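Local coordinates for translation initiation factor eIF2B, subunit delta (Archaeoglobus fulgidus, PDB 1T5O), which probably catalyses the interconversion of 5-methylthioribose 1-phosphate and 5-methylthioribulose 1-phosphate, an isomerisation step of methionine biosynthesis, at residues T152-G157 / F242-T247; A43-P48 / R158-D163. All coordinates share one frame; numbering follows the deposited sequence.

Overall arrangement
From the N terminus, residues 43-48 come first and lead into helix 47-61. The chain then runs through the long helices up to 111-141 and strand 149-152 of the seven-stranded sheet. The loop leaving that strand takes part in both contacts: residues 152-157 belong to interaction 1, and residues 158-163, immediately following, return to 43-48 and close interaction 2. Interaction 1 closes later, when strand 240-244 of the small antiparallel sheet turns into helix 247-256. The two closures therefore cross. Their centres lie about 14 Å apart, bridged by a probable hydrogen bond from Arg45 to Asn155, so one loop joins the N-terminal helices to the Rossmann-like part around the predicted substrate site.

Interaction 1: residues T152-G157 / F242-T247; sequences TYCNAG and FNKIGT
Tyr153 reaches across to the turn 244-247, its ring edge toward Ile245 O, and Cys154 beside it lays its sulfur along the side chain of Lys244. The tyrosine ring meets backbone rather than another ring: CE2 is 3.3 Å from Ile245 O, near the ring plane, while Gly246 O sits over one face toward the rim. With CG turned opposite the backbone N (chi1 -152°), the ring extends from the loop and brings OH to 3.5 Å from Gly246 CA. Glycine suits this place twice over, since a side chain would collide with the hydroxyl and the type II turn from Lys244 to Thr247 needs the positive phi of 114°. No direct hydrogen bond crosses the contact. Instead the phenol OH donates to one water, which donates on to Ile245 O, and accepts from a second, which also donates to Gly246 O. A third water links Tyr153 O to Asn243 ND2.

Thr247 OG1 (2.8 Å) and N both donate to Lys244 O, OG1 on a lone pair; OG1 also accepts from Asn243 ND2, lying 22° out of that amide's plane. Cys154 SG lies 3.8 Å from Lys244 CB; bends at chi2 and chi3 carry the lysine past the sulfur, its end leading away from the loop 152-157, its side chain near Gln193 and Asp234. Asn243 and Lys244 are predicted to bind substrate, and Cys154 to stabilise the transition state. The apolar lysine stem thus packs against the sulfur while its amine probably remains available to substrate, and the water-linked tyrosine joins the same loop to the turn.

Interaction 2: residues A43-P48 / R158-D163; sequences AVRGAP and RLATVD
Gly46 and Ala160 meet backbone to backbone, with their CA atoms only 3.9 Å apart. Two CA-H...O contacts run in opposite directions: Gly46 CA lies 3.0 Å from Ala160 O, and Ala160 CA is 3.4 Å from Arg45 O. A side chain at position 46 would strike Ala160 O, and the phi of 103° also favours glycine. Ala160 has a methyl small enough to lie close to the guanidinium of Arg45, obliquely, with NH2 3.6 Å from Ala160 CB. Leu159 CB comes up at the edge of the guanidinium, 4.0 Å from NH1. The arginine gets there by a bend at chi3 (-69°), which brings the end of the chain to the loop.

On the other flank, Pro48 CG packs against Thr161 CG2 at 3.8 Å. Proline fits the first turn of helix 47-61, where the missing N-H costs no helical bond, and its puckered ring supplies an apolar surface to the loop. Thr161 OG1 is held by Gly157 O within its own loop, so its methyl is left to meet the proline. A water joins Arg45 N to Leu159 O.

Farther out, NH1 of Arg45 is hydrogen-bonded to Gln17 and Asn155, while Val162 N is tied to Asp129 of helix 111-141. Arg45, Gly46 and Ala47 are predicted to bind substrate. The two amide oxygens holding NH1 probably orient the guanidinium for substrate, and the close glycine-alanine approach probably keeps the Arg45 segment near the loop that carries Cys154.

Interaction 1: residues T152-G157 / F242-T247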
# COMPACT_ATOMS: atom_id res chain seq x y z
N THR A 152 -6.51 12.73 1.44
CA THR A 152 -6.24 12.91 0.03
C THR A 152 -5.46 11.71 -0.48
O THR A 152 -5.08 10.84 0.32
CB THR A 152 -5.48 14.25 -0.23
OG1 THR A 152 -5.49 14.52 -1.64
CG2 THR A 152 -4.03 14.20 0.33
N TYR A 153 -5.23 11.64 -1.79
CA TYR A 153 -4.52 10.51 -2.38
C TYR A 153 -3.58 11.03 -3.45
O TYR A 153 -3.88 12.03 -4.11
CB TYR A 153 -5.52 9.54 -3.00
CG TYR A 153 -5.03 8.12 -3.02
CD1 TYR A 153 -5.00 7.37 -1.84
CD2 TYR A 153 -4.58 7.53 -4.20
CE1 TYR A 153 -4.55 6.06 -1.84
CE2 TYR A 153 -4.12 6.22 -4.21
CZ TYR A 153 -4.12 5.49 -3.02
OH TYR A 153 -3.72 4.18 -3.01
N CYS A 154 -2.48 10.33 -3.64
CA CYS A 154 -1.44 10.73 -4.58
C CYS A 154 -0.90 12.14 -4.28
O CYS A 154 -0.57 12.45 -3.11
CB CYS A 154 -1.94 10.64 -6.05
SG CYS A 154 -0.52 10.45 -7.17
N ASN A 155 -0.80 13.00 -5.29
CA ASN A 155 -0.25 14.34 -5.07
C ASN A 155 -0.80 15.33 -6.08
O ASN A 155 -0.16 15.62 -7.10
CB ASN A 155 1.28 14.28 -5.16
CG ASN A 155 1.94 15.66 -5.04
OD1 ASN A 155 2.65 16.08 -5.96
ND2 ASN A 155 1.71 16.35 -3.92
N ALA A 156 -2.01 15.82 -5.80
CA ALA A 156 -2.69 16.79 -6.66
C ALA A 156 -2.46 18.16 -6.00
O ALA A 156 -3.40 18.84 -5.58
CB ALA A 156 -4.19 16.45 -6.73
N GLY A 157 -1.19 18.53 -5.90
CA GLY A 157 -0.82 19.78 -5.28
C GLY A 157 -0.01 20.71 -6.17
O GLY A 157 -0.07 20.61 -7.40
N PHE A 242 -10.76 8.77 -13.94
CA PHE A 242 -9.53 7.99 -13.92
C PHE A 242 -8.48 8.78 -13.11
O PHE A 242 -8.25 9.97 -13.37
CB PHE A 242 -8.99 7.71 -15.34
CG PHE A 242 -9.80 6.67 -16.11
CD1 PHE A 242 -10.98 7.03 -16.77
CD2 PHE A 242 -9.40 5.33 -16.14
CE1 PHE A 242 -11.76 6.08 -17.43
CE2 PHE A 242 -10.18 4.36 -16.81
CZ PHE A 242 -11.37 4.75 -17.46
N ASN A 243 -7.87 8.14 -12.11
CA ASN A 243 -6.85 8.82 -11.30
C ASN A 243 -5.85 7.76 -10.85
O ASN A 243 -6.07 6.58 -11.13
CB ASN A 243 -7.51 9.52 -10.10
CG ASN A 243 -6.59 10.50 -9.44
OD1 ASN A 243 -5.99 11.34 -10.11
ND2 ASN A 243 -6.46 10.41 -8.12
N LYS A 244 -4.76 8.16 -10.19
CA LYS A 244 -3.73 7.22 -9.72
C LYS A 244 -4.35 5.95 -9.11
O LYS A 244 -5.26 6.06 -8.27
CB LYS A 244 -2.83 7.90 -8.67
CG LYS A 244 -1.76 6.98 -8.09
CD LYS A 244 -0.84 6.44 -9.19
CE LYS A 244 -0.19 7.60 -9.96
NZ LYS A 244 0.74 7.18 -11.07
N ILE A 245 -3.87 4.76 -9.49
CA ILE A 245 -4.47 3.53 -8.91
C ILE A 245 -4.62 3.64 -7.41
O ILE A 245 -3.72 4.08 -6.70
CB ILE A 245 -3.66 2.20 -9.07
CG1 ILE A 245 -2.39 2.47 -9.83
CG2 ILE A 245 -4.57 1.03 -9.55
CD1 ILE A 245 -1.34 2.92 -8.92
N GLY A 246 -5.76 3.17 -6.92
CA GLY A 246 -6.01 3.19 -5.49
C GLY A 246 -7.14 4.14 -5.19
O GLY A 246 -7.87 3.97 -4.21
N THR A 247 -7.28 5.15 -6.04
CA THR A 247 -8.33 6.14 -5.86
C THR A 247 -9.71 5.48 -5.77
O THR A 247 -10.51 5.81 -4.88
CB THR A 247 -8.32 7.18 -7.02
OG1 THR A 247 -7.05 7.83 -7.06
CG2 THR A 247 -9.41 8.23 -6.81
O HOH W 1 -2.00 3.38 -4.75
O HOH W 2 -5.08 12.64 -6.42
O HOH W 3 -6.17 3.12 -2.25

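Interaction 2: residues A43-P48 / R158-D163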
# COMPACT_ATOMS: atom_id res chain seq x y z
N ALA A 43 11.18 14.47 -12.87
CA ALA A 43 11.64 15.60 -12.06
C ALA A 43 10.53 16.66 -12.17
O ALA A 43 10.35 17.48 -11.27
CB ALA A 43 12.96 16.14 -12.58
N VAL A 44 9.82 16.64 -13.29
CA VAL A 44 8.68 17.53 -13.52
C VAL A 44 7.55 16.55 -13.75
O VAL A 44 7.74 15.56 -14.46
CB VAL A 44 8.72 18.33 -14.83
CG1 VAL A 44 8.03 19.67 -14.61
CG2 VAL A 44 10.13 18.46 -15.34
N ARG A 45 6.38 16.82 -13.19
CA ARG A 45 5.24 15.92 -13.35
C ARG A 45 3.97 16.68 -13.05
O ARG A 45 4.01 17.73 -12.40
CB ARG A 45 5.37 14.74 -12.39
CG ARG A 45 5.90 15.14 -11.04
CD ARG A 45 5.63 14.02 -10.05
NE ARG A 45 4.21 13.89 -9.75
CZ ARG A 45 3.53 14.72 -8.98
NH1 ARG A 45 4.14 15.76 -8.42
NH2 ARG A 45 2.23 14.52 -8.75
N GLY A 46 2.84 16.13 -13.50
CA GLY A 46 1.57 16.80 -13.31
C GLY A 46 1.23 17.42 -14.66
O GLY A 46 2.09 18.04 -15.29
N ALA A 47 -0.00 17.24 -15.12
CA ALA A 47 -0.44 17.77 -16.41
C ALA A 47 -0.04 19.23 -16.67
O ALA A 47 0.64 19.52 -17.66
CB ALA A 47 -1.95 17.60 -16.57
N PRO A 48 -0.46 20.17 -15.80
CA PRO A 48 -0.11 21.58 -16.00
C PRO A 48 1.40 21.83 -16.02
O PRO A 48 1.89 22.63 -16.80
CB PRO A 48 -0.78 22.27 -14.82
CG PRO A 48 -1.92 21.35 -14.51
CD PRO A 48 -1.28 20.01 -14.60
N ARG A 158 0.77 21.59 -5.54
CA ARG A 158 1.55 22.58 -6.27
C ARG A 158 2.76 22.02 -6.99
O ARG A 158 3.34 22.69 -7.84
CB ARG A 158 1.95 23.75 -5.34
CG ARG A 158 2.90 23.40 -4.15
CD ARG A 158 3.20 24.71 -3.39
NE ARG A 158 4.05 24.59 -2.20
CZ ARG A 158 5.38 24.45 -2.22
NH1 ARG A 158 6.04 24.39 -3.37
NH2 ARG A 158 6.05 24.43 -1.07
N LEU A 159 3.17 20.80 -6.67
CA LEU A 159 4.30 20.24 -7.38
C LEU A 159 3.81 19.70 -8.74
O LEU A 159 4.53 19.78 -9.74
CB LEU A 159 4.97 19.14 -6.55
CG LEU A 159 5.71 19.66 -5.31
CD1 LEU A 159 6.19 18.50 -4.43
CD2 LEU A 159 6.89 20.54 -5.74
N ALA A 160 2.56 19.22 -8.76
CA ALA A 160 1.92 18.66 -9.95
C ALA A 160 1.35 19.73 -10.90
O ALA A 160 0.91 19.43 -12.02
CB ALA A 160 0.80 17.71 -9.51
N THR A 161 1.33 20.98 -10.44
CA THR A 161 0.84 22.06 -11.27
C THR A 161 1.95 23.10 -11.27
O THR A 161 3.03 22.82 -10.77
CB THR A 161 -0.47 22.63 -10.71
OG1 THR A 161 -0.27 23.06 -9.36
CG2 THR A 161 -1.55 21.56 -10.73
N VAL A 162 1.70 24.28 -11.83
CA VAL A 162 2.71 25.34 -11.81
C VAL A 162 2.76 25.87 -10.38
O VAL A 162 3.84 26.12 -9.82
CB VAL A 162 2.37 26.49 -12.80
CG1 VAL A 162 3.30 27.66 -12.56
CG2 VAL A 162 2.53 26.00 -14.24
N ASP A 163 1.57 26.02 -9.79
CA ASP A 163 1.45 26.46 -8.40
C ASP A 163 0.02 26.24 -7.85
O ASP A 163 -0.94 26.05 -8.61
CB ASP A 163 1.85 27.94 -8.28
CG ASP A 163 2.34 28.31 -6.87
OD1 ASP A 163 2.52 27.40 -6.03
OD2 ASP A 163 2.57 29.52 -6.62
O HOH W 4 6.28 19.27 -11.87